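Local coordinates for protein sorbitol dehydrogenase (Gluconobacter oxydans, PDB 5ITG) that probably oxidises D-sorbitol to L-sorbose with an NADP cofactor, as a member of the mannitol dehydrogenase family, at residues N316-D319 with A320-S324; M366-Q369 with T370-A374. One frame throughout, in Å; residues are numbered along the deposited sequence.

Contact 1: residues N316-D319 with A320-S324; sequences NVDD and AIEDS
Asn316 O and Val317 O receive the backbone NH groups of Ala320 and Ile321, closing the single alpha-helical turn that makes up helix 317-320 in the helical C-terminal domain. The Ile321 N to Val317 O bond is 2.9 Å long and nearly in line with the carbonyl; that from Ala320 N to Asn316 O is 3.2 Å. Beyond them the helix gives way to a type I turn from Ala320 to Asp323, and Glu322 N reaches Asp319 O only weakly. Ile321 has CG1 anti to its own N (chi1 -165°), which leaves the CG2 branch lying 3.3 Å from Asp318 O, and the side chain packs on Leu327 and Leu330 of helix 324-338. Glu322 OE2 sits 2.8 Å from the same Asp318 O, two acceptors with no hydrogen bond between them as modelled, and 4.3 Å from Asp318 OD2. This gathering of acceptors may raise the proton affinity of the glutamate, although Lys364, which forms a salt bridge with Asp318 and a long, weak ion pair with Glu322, should offset part of it. At the far end, Asp323 N-caps helix 324-338, OD1 accepting from Leu326 N and OD2 held by Tyr314 OH and Lys480 NZ.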
loop_
_atom_site.group_PDB
_atom_site.type_symbol
_atom_site.label_atom_id
_atom_site.label_comp_id
_atom_site.label_asym_id
_atom_site.label_seq_id
_atom_site.Cartn_x
_atom_site.Cartn_y
_atom_site.Cartn_z
ATOM N N ASN A 316 0.288 -9.183 -19.193
ATOM C CA ASN A 316 -0.164 -9.089 -17.816
ATOM C C ASN A 316 0.555 -10.052 -16.892
ATOM O O ASN A 316 1.065 -11.092 -17.318
ATOM C CB ASN A 316 -1.667 -9.344 -17.738
ATOM C CG ASN A 316 -2.464 -8.364 -18.570
ATOM O OD1 ASN A 316 -2.262 -7.153 -18.485
ATOM N ND2 ASN A 316 -3.381 -8.883 -19.377
ATOM N N VAL A 317 0.571 -9.704 -15.612
ATOM C CA VAL A 317 1.236 -10.527 -14.616
ATOM C C VAL A 317 0.681 -11.948 -14.572
ATOM O O VAL A 317 1.446 -12.907 -14.489
ATOM C CB VAL A 317 1.116 -9.901 -13.205
ATOM C CG1 VAL A 317 1.779 -10.808 -12.174
ATOM C CG2 VAL A 317 1.782 -8.524 -13.186
ATOM N N ASP A 318 -0.639 -12.087 -14.631
ATOM C CA ASP A 318 -1.241 -13.411 -14.557
ATOM C C ASP A 318 -0.875 -14.309 -15.733
ATOM O O ASP A 318 -0.916 -15.529 -15.607
ATOM C CB ASP A 318 -2.764 -13.302 -14.374
ATOM C CG ASP A 318 -3.491 -12.847 -15.626
ATOM O OD1 ASP A 318 -2.975 -11.976 -16.354
ATOM O OD2 ASP A 318 -4.604 -13.357 -15.866
ATOM N N ASP A 319 -0.506 -13.717 -16.868
ATOM C CA ASP A 319 -0.088 -14.507 -18.030
ATOM C C ASP A 319 1.341 -14.991 -17.771
ATOM O O ASP A 319 1.705 -16.127 -18.091
ATOM C CB ASP A 319 -0.057 -13.670 -19.314
ATOM C CG ASP A 319 -1.373 -12.980 -19.613
ATOM O OD1 ASP A 319 -2.424 -13.652 -19.622
ATOM O OD2 ASP A 319 -1.343 -11.754 -19.853
ATOM N N ALA A 320 2.158 -14.111 -17.200
ATOM C CA ALA A 320 3.547 -14.447 -16.915
ATOM C C ALA A 320 3.698 -15.491 -15.818
ATOM O O ALA A 320 4.535 -16.390 -15.922
ATOM C CB ALA A 320 4.326 -13.186 -16.541
ATOM N N ILE A 321 2.881 -15.390 -14.772
ATOM C CA ILE A 321 2.978 -16.329 -13.662
ATOM C C ILE A 321 2.554 -17.743 -14.072
ATOM O O ILE A 321 2.887 -18.715 -13.396
ATOM C CB ILE A 321 2.144 -15.841 -12.444
ATOM C CG1 ILE A 321 2.538 -16.626 -11.192
ATOM C CG2 ILE A 321 0.648 -15.975 -12.727
ATOM C CD1 ILE A 321 3.925 -16.278 -10.655
ATOM N N GLU A 322 1.835 -17.845 -15.188
ATOM C CA GLU A 322 1.377 -19.133 -15.710
ATOM C C GLU A 322 2.447 -19.786 -16.579
ATOM O O GLU A 322 2.331 -20.953 -16.957
ATOM C CB GLU A 322 0.090 -18.951 -16.523
ATOM C CG GLU A 322 -1.168 -18.816 -15.659
ATOM C CD GLU A 322 -2.354 -18.247 -16.427
ATOM O OE1 GLU A 322 -2.587 -18.678 -17.577
ATOM O OE2 GLU A 322 -3.057 -17.370 -15.875
ATOM N N ASP A 323 3.486 -19.027 -16.911
ATOM C CA ASP A 323 4.577 -19.567 -17.713
ATOM C C ASP A 323 5.387 -20.489 -16.796
ATOM O O ASP A 323 5.930 -20.048 -15.783
ATOM C CB ASP A 323 5.454 -18.422 -18.241
ATOM C CG ASP A 323 6.528 -18.899 -19.192
ATOM O OD1 ASP A 323 7.463 -19.585 -18.735
ATOM O OD2 ASP A 323 6.435 -18.594 -20.404
ATOM N N SER A 324 5.469 -21.765 -17.163
ATOM C CA SER A 324 6.179 -22.756 -16.359
ATOM C C SER A 324 7.622 -22.389 -16.022
ATOM O O SER A 324 8.065 -22.576 -14.885
ATOM C CB SER A 324 6.152 -24.122 -17.059
ATOM O OG SER A 324 6.775 -25.103 -16.248
#

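Contact 2: residues M366-Q369 with T370-A374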
loop_
_atom_site.group_PDB
_atom_site.type_symbol
_atom_site.label_atom_id
_atom_site.label_comp_id
_atom_site.label_asym_id
_atom_site.label_seq_id
_atom_site.Cartn_x
_atom_site.Cartn_y
_atom_site.Cartn_z
HETATM N N MSE A 366 -7.154 -9.444 -10.405
HETATM C CA MSE A 366 -6.235 -8.413 -9.918
HETATM C C MSE A 366 -5.109 -8.084 -10.884
HETATM O O MSE A 366 -4.541 -6.996 -10.836
HETATM C CB MSE A 366 -5.596 -8.851 -8.595
HETATM C CG MSE A 366 -6.573 -9.123 -7.469
HETATM SE SE MSE A 366 -7.576 -7.554 -6.986
HETATM C CE MSE A 366 -9.327 -8.145 -7.538
ATOM N N SER A 367 -4.783 -9.037 -11.748
ATOM C CA SER A 367 -3.698 -8.880 -12.707
ATOM C C SER A 367 -3.469 -7.473 -13.254
ATOM O O SER A 367 -4.375 -6.817 -13.759
ATOM C CB SER A 367 -3.879 -9.850 -13.872
ATOM O OG SER A 367 -2.717 -9.853 -14.682
ATOM N N ASP A 368 -2.225 -7.028 -13.145
ATOM C CA ASP A 368 -1.816 -5.726 -13.622
ATOM C C ASP A 368 -0.965 -5.969 -14.861
ATOM O O ASP A 368 -0.695 -7.120 -15.212
ATOM C CB ASP A 368 -1.010 -5.014 -12.532
ATOM C CG ASP A 368 -0.565 -3.622 -12.943
ATOM O OD1 ASP A 368 -1.367 -2.892 -13.564
ATOM O OD2 ASP A 368 0.584 -3.249 -12.630
ATOM N N GLN A 369 -0.557 -4.897 -15.532
ATOM C CA GLN A 369 0.271 -5.035 -16.720
ATOM C C GLN A 369 1.735 -5.178 -16.327
ATOM O O GLN A 369 2.208 -4.522 -15.402
ATOM C CB GLN A 369 0.101 -3.822 -17.641
ATOM C CG GLN A 369 -1.257 -3.737 -18.333
ATOM C CD GLN A 369 -2.400 -3.602 -17.350
ATOM O OE1 GLN A 369 -2.426 -2.679 -16.532
ATOM N NE2 GLN A 369 -3.360 -4.525 -17.424
ATOM N N THR A 370 2.446 -6.044 -17.038
ATOM C CA THR A 370 3.857 -6.272 -16.775
ATOM C C THR A 370 4.660 -4.989 -16.964
ATOM O O THR A 370 5.537 -4.672 -16.161
ATOM C CB THR A 370 4.415 -7.348 -17.709
ATOM O OG1 THR A 370 4.108 -7.004 -19.066
ATOM C CG2 THR A 370 3.802 -8.704 -17.377
ATOM N N LEU A 371 4.362 -4.244 -18.023
ATOM C CA LEU A 371 5.084 -3.001 -18.269
ATOM C C LEU A 371 4.883 -2.014 -17.126
ATOM O O LEU A 371 5.784 -1.241 -16.799
ATOM C CB LEU A 371 4.642 -2.372 -19.599
ATOM C CG LEU A 371 5.378 -2.917 -20.829
ATOM C CD1 LEU A 371 4.825 -2.291 -22.102
ATOM C CD2 LEU A 371 6.868 -2.611 -20.698
ATOM N N ARG A 372 3.708 -2.049 -16.506
ATOM C CA ARG A 372 3.422 -1.141 -15.403
ATOM C C ARG A 372 4.276 -1.514 -14.193
ATOM O O ARG A 372 4.798 -0.645 -13.491
ATOM C CB ARG A 372 1.941 -1.204 -15.031
ATOM C CG ARG A 372 1.345 0.159 -14.700
ATOM C CD ARG A 372 -0.023 0.031 -14.051
ATOM N NE ARG A 372 0.066 -0.602 -12.737
ATOM C CZ ARG A 372 0.772 -0.117 -11.720
ATOM N NH1 ARG A 372 1.454 1.015 -11.861
ATOM N NH2 ARG A 372 0.801 -0.764 -10.563
ATOM N N ILE A 373 4.417 -2.811 -13.959
ATOM C CA ILE A 373 5.222 -3.299 -12.846
ATOM C C ILE A 373 6.681 -2.911 -13.068
ATOM O O ILE A 373 7.412 -2.626 -12.120
ATOM C CB ILE A 373 5.119 -4.843 -12.721
ATOM C CG1 ILE A 373 3.674 -5.236 -12.401
ATOM C CG2 ILE A 373 6.066 -5.357 -11.638
ATOM C CD1 ILE A 373 3.123 -4.610 -11.130
ATOM N N ALA A 374 7.091 -2.875 -14.334
ATOM C CA ALA A 374 8.463 -2.541 -14.689
ATOM C C ALA A 374 8.762 -1.037 -14.703
ATOM O O ALA A 374 9.925 -0.639 -14.811
ATOM C CB ALA A 374 8.801 -3.149 -16.048
#
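Asp368 sets its carboxylate against the NE corner of the Arg372 guanidinium, the two planes turned 43° apart. OD1 lies at the guanidinium edge, in its plane, 2.8 Å from Arg372 NE, whereas OD2 approaches obliquely, 2.7 Å from the same nitrogen. One N-H is thus shared by two oxygens, and both bonds of this salt bridge are bent and weak: the N-H...O angle is 142° for OD1 and 119° for OD2. OD2 also comes within 3.2 Å of Arg372 NH2. The two side chains cross at about a right angle. Arg372 is extended through its first carbons and then folds at chi3, bringing NE in front of the two carboxylate oxygens. Asp368 meets it with CG anti to its backbone N, which points the group at the start of helix 370-374. This is an i to i+4 pair spanning the N-terminal boundary of a helix in the C-terminal domain, where the negative charge probably also interacts favourably with the helix dipole. Gln369 occupies the N-cap position, and its carbonyl opens the helical hydrogen bonding: Gln369 O accepts from Ile373 N at 3.1 Å and, weakly, from Arg372 N. The amide end of Gln369 is turned elsewhere, with NE2 bound to Asn316 OD1, and Thr370 OG1 is likewise taken up by Tyr314 O. Ile373 brings apolar carbons to the Asp368 carboxylate. Its CG1 stands 3.4 Å from Gln369 O, and its CD1 lies 3.2 Å from Asp368 OD2, close to the carboxylate plane, at the OD2 end of the group. The same isoleucine packs on His302 and Cys306 of helix 288-312 and on Val317, while Thr370 and Ala374 lean on Ile310 of that long helix.

After helix 288-312 the chain first enters contact 1, a short helical turn at 317-320 followed, after the turn at 321-323, by helix 324-338. It then passes through helix 350-361 before contact 2 begins in the loop at 366-369 and turns into helix 370-374. Each contact is local to one continuous stretch and closes no long loop; they stand in series, neither nested nor crossed, with centres about 11 Å apart. Bonds between 316-319 and 366-369 bring the later loop back to the earlier helix: Asp368 O probably accepts a hydrogen bond from Val317 N (2.9 Å), and Ser367 OG lies 2.7 Å from Asp318 OD1. Two short helices are thereby joined beside helix 288-312.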